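Local coordinates for protein monooxygenase (Agrobacterium tumefaciens, PDB 2I7G) that probably catalyses a flavin-dependent oxidation by molecular oxygen, as a TIM-barrel member of the luciferase-like monooxygenase family, at residues P290-R293 / A294-D297. Sequence-based numbering, arbitrary orientation.
Sequences PTNR and AHFD
Phe296 N to Asn292 O (3.1 Å) and Asp297 N to Arg293 O (2.8 Å) are the opening i to i+4 bonds of helix 293-300, which the chain enters through an inverse gamma turn centred on Asn292. Asn292 is the N-cap, which suits a short side chain ending in an acceptor. Its OD1 reaches back to accept from His295 N at 3.1 Å, the donor lying above the amide plane, with CG turned away from the backbone N (chi1 -165°). Asn292 OD1 also sits at the edge of the His295 ring, accepting a weak bond from ND1 (3.3 Å). Arg293, next after the cap, bends at chi2 (73°), which brings NE to Asp297 OD1 one turn on in a salt bridge (3.0 Å), approaching from above the carboxylate plane; a water donates to Asp297 OD2 and accepts only a weak bond from Arg293 NH1. The edge of the Phe296 ring points at the guanidinium face of Arg293, CE2 lying 4.0 Å above its centre with the planes 82° apart. The buried phenyl stacks on Tyr272, which also makes a cation-pi contact with Arg293. Asp297 OD1 also pairs with Arg300, so one carboxylate probably offsets two positive charges, while the asparagine cap satisfies an N-H of the first helical turn.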
ATOM      1  N   PRO B 290      21.882 -27.269  -8.174  1.00 34.94           N
ATOM      2  CA  PRO B 290      22.291 -26.597  -6.932  1.00 34.57           C
ATOM      3  C   PRO B 290      23.682 -27.017  -6.423  1.00 33.89           C
ATOM      4  O   PRO B 290      24.348 -26.251  -5.689  1.00 33.96           O
ATOM      5  CB  PRO B 290      21.202 -27.020  -5.924  1.00 35.13           C
ATOM      6  CG  PRO B 290      20.622 -28.299  -6.498  1.00 35.91           C
ATOM      7  CD  PRO B 290      20.676 -28.110  -7.990  1.00 35.50           C
ATOM      8  N   THR B 291      24.104 -28.228  -6.776  1.00 31.58           N
ATOM      9  CA  THR B 291      25.440 -28.688  -6.385  1.00 31.08           C
ATOM     10  C   THR B 291      26.444 -28.674  -7.541  1.00 30.53           C
ATOM     11  O   THR B 291      27.505 -29.323  -7.477  1.00 30.24           O
ATOM     12  CB  THR B 291      25.402 -30.061  -5.724  1.00 31.00           C
ATOM     13  OG1 THR B 291      25.073 -31.051  -6.720  1.00 29.02           O
ATOM     14  CG2 THR B 291      24.370 -30.052  -4.572  1.00 31.08           C
ATOM     15  N   ASN B 292      26.124 -27.908  -8.588  1.00 30.91           N
ATOM     16  CA  ASN B 292      27.066 -27.776  -9.691  1.00 31.27           C
ATOM     17  C   ASN B 292      28.105 -26.713  -9.298  1.00 30.96           C
ATOM     18  O   ASN B 292      27.982 -25.537  -9.652  1.00 30.45           O
ATOM     19  CB  ASN B 292      26.361 -27.459 -11.012  1.00 31.17           C
ATOM     20  CG  ASN B 292      27.259 -27.679 -12.210  1.00 32.85           C
ATOM     21  OD1 ASN B 292      28.453 -27.379 -12.171  1.00 33.56           O
ATOM     22  ND2 ASN B 292      26.694 -28.236 -13.276  1.00 34.70           N
ATOM     23  N   ARG B 293      29.117 -27.154  -8.550  1.00 31.80           N
ATOM     24  CA  ARG B 293      30.145 -26.264  -8.003  1.00 32.42           C
ATOM     25  C   ARG B 293      30.957 -25.629  -9.132  1.00 32.12           C
ATOM     26  O   ARG B 293      31.304 -24.450  -9.045  1.00 31.97           O
ATOM     27  CB  ARG B 293      31.080 -27.031  -7.051  1.00 33.19           C
ATOM     28  CG  ARG B 293      32.084 -26.149  -6.308  1.00 34.60           C
ATOM     29  CD  ARG B 293      31.404 -25.340  -5.222  1.00 38.68           C
ATOM     30  NE  ARG B 293      32.244 -24.228  -4.749  1.00 41.32           N
ATOM     31  CZ  ARG B 293      32.108 -23.629  -3.566  1.00 42.22           C
ATOM     32  NH1 ARG B 293      32.921 -22.635  -3.226  1.00 43.43           N
ATOM     33  NH2 ARG B 293      31.167 -24.023  -2.709  1.00 43.00           N
ATOM     34  N   ALA B 294      31.261 -26.411 -10.168  1.00 32.56           N
ATOM     35  CA  ALA B 294      32.011 -25.894 -11.323  1.00 32.35           C
ATOM     36  C   ALA B 294      31.316 -24.646 -11.906  1.00 32.06           C
ATOM     37  O   ALA B 294      31.972 -23.627 -12.171  1.00 32.28           O
ATOM     38  CB  ALA B 294      32.195 -26.972 -12.393  1.00 32.77           C
ATOM     39  N   HIS B 295      29.998 -24.720 -12.091  1.00 31.64           N
ATOM     40  CA  HIS B 295      29.260 -23.592 -12.649  1.00 30.33           C
ATOM     41  C   HIS B 295      29.167 -22.395 -11.688  1.00 29.44           C
ATOM     42  O   HIS B 295      29.348 -21.243 -12.106  1.00 27.92           O
ATOM     43  CB  HIS B 295      27.888 -24.026 -13.133  1.00 32.05           C
ATOM     44  CG  HIS B 295      27.872 -24.447 -14.572  1.00 37.46           C
ATOM     45  ND1 HIS B 295      28.371 -25.663 -14.997  1.00 43.32           N
ATOM     46  CD2 HIS B 295      27.437 -23.808 -15.685  1.00 42.33           C
ATOM     47  CE1 HIS B 295      28.220 -25.763 -16.308  1.00 44.88           C
ATOM     48  NE2 HIS B 295      27.654 -24.653 -16.750  1.00 44.52           N
ATOM     49  N   PHE B 296      28.897 -22.667 -10.409  1.00 27.58           N
ATOM     50  CA  PHE B 296      28.836 -21.601  -9.414  1.00 27.62           C
ATOM     51  C   PHE B 296      30.201 -20.898  -9.322  1.00 26.84           C
ATOM     52  O   PHE B 296      30.278 -19.667  -9.260  1.00 25.39           O
ATOM     53  CB  PHE B 296      28.445 -22.189  -8.064  1.00 28.24           C
ATOM     54  CG  PHE B 296      28.590 -21.229  -6.899  1.00 28.75           C
ATOM     55  CD1 PHE B 296      27.768 -20.116  -6.774  1.00 29.36           C
ATOM     56  CD2 PHE B 296      29.544 -21.484  -5.908  1.00 28.84           C
ATOM     57  CE1 PHE B 296      27.889 -19.239  -5.678  1.00 32.39           C
ATOM     58  CE2 PHE B 296      29.658 -20.630  -4.808  1.00 28.31           C
ATOM     59  CZ  PHE B 296      28.841 -19.524  -4.686  1.00 28.54           C
ATOM     60  N   ASP B 297      31.272 -21.685  -9.335  1.00 26.13           N
ATOM     61  CA  ASP B 297      32.597 -21.105  -9.191  1.00 26.40           C
ATOM     62  C   ASP B 297      32.930 -20.257 -10.396  1.00 25.96           C
ATOM     63  O   ASP B 297      33.527 -19.200 -10.245  1.00 26.70           O
ATOM     64  CB  ASP B 297      33.663 -22.182  -8.998  1.00 27.23           C
ATOM     65  CG  ASP B 297      33.775 -22.658  -7.544  1.00 28.17           C
ATOM     66  OD1 ASP B 297      33.159 -22.084  -6.626  1.00 28.36           O
ATOM     67  OD2 ASP B 297      34.533 -23.648  -7.348  1.00 31.74           O
TER
HETATM   68  O   HOH W   1      35.345 -23.476  -4.808  1.00 49.78           O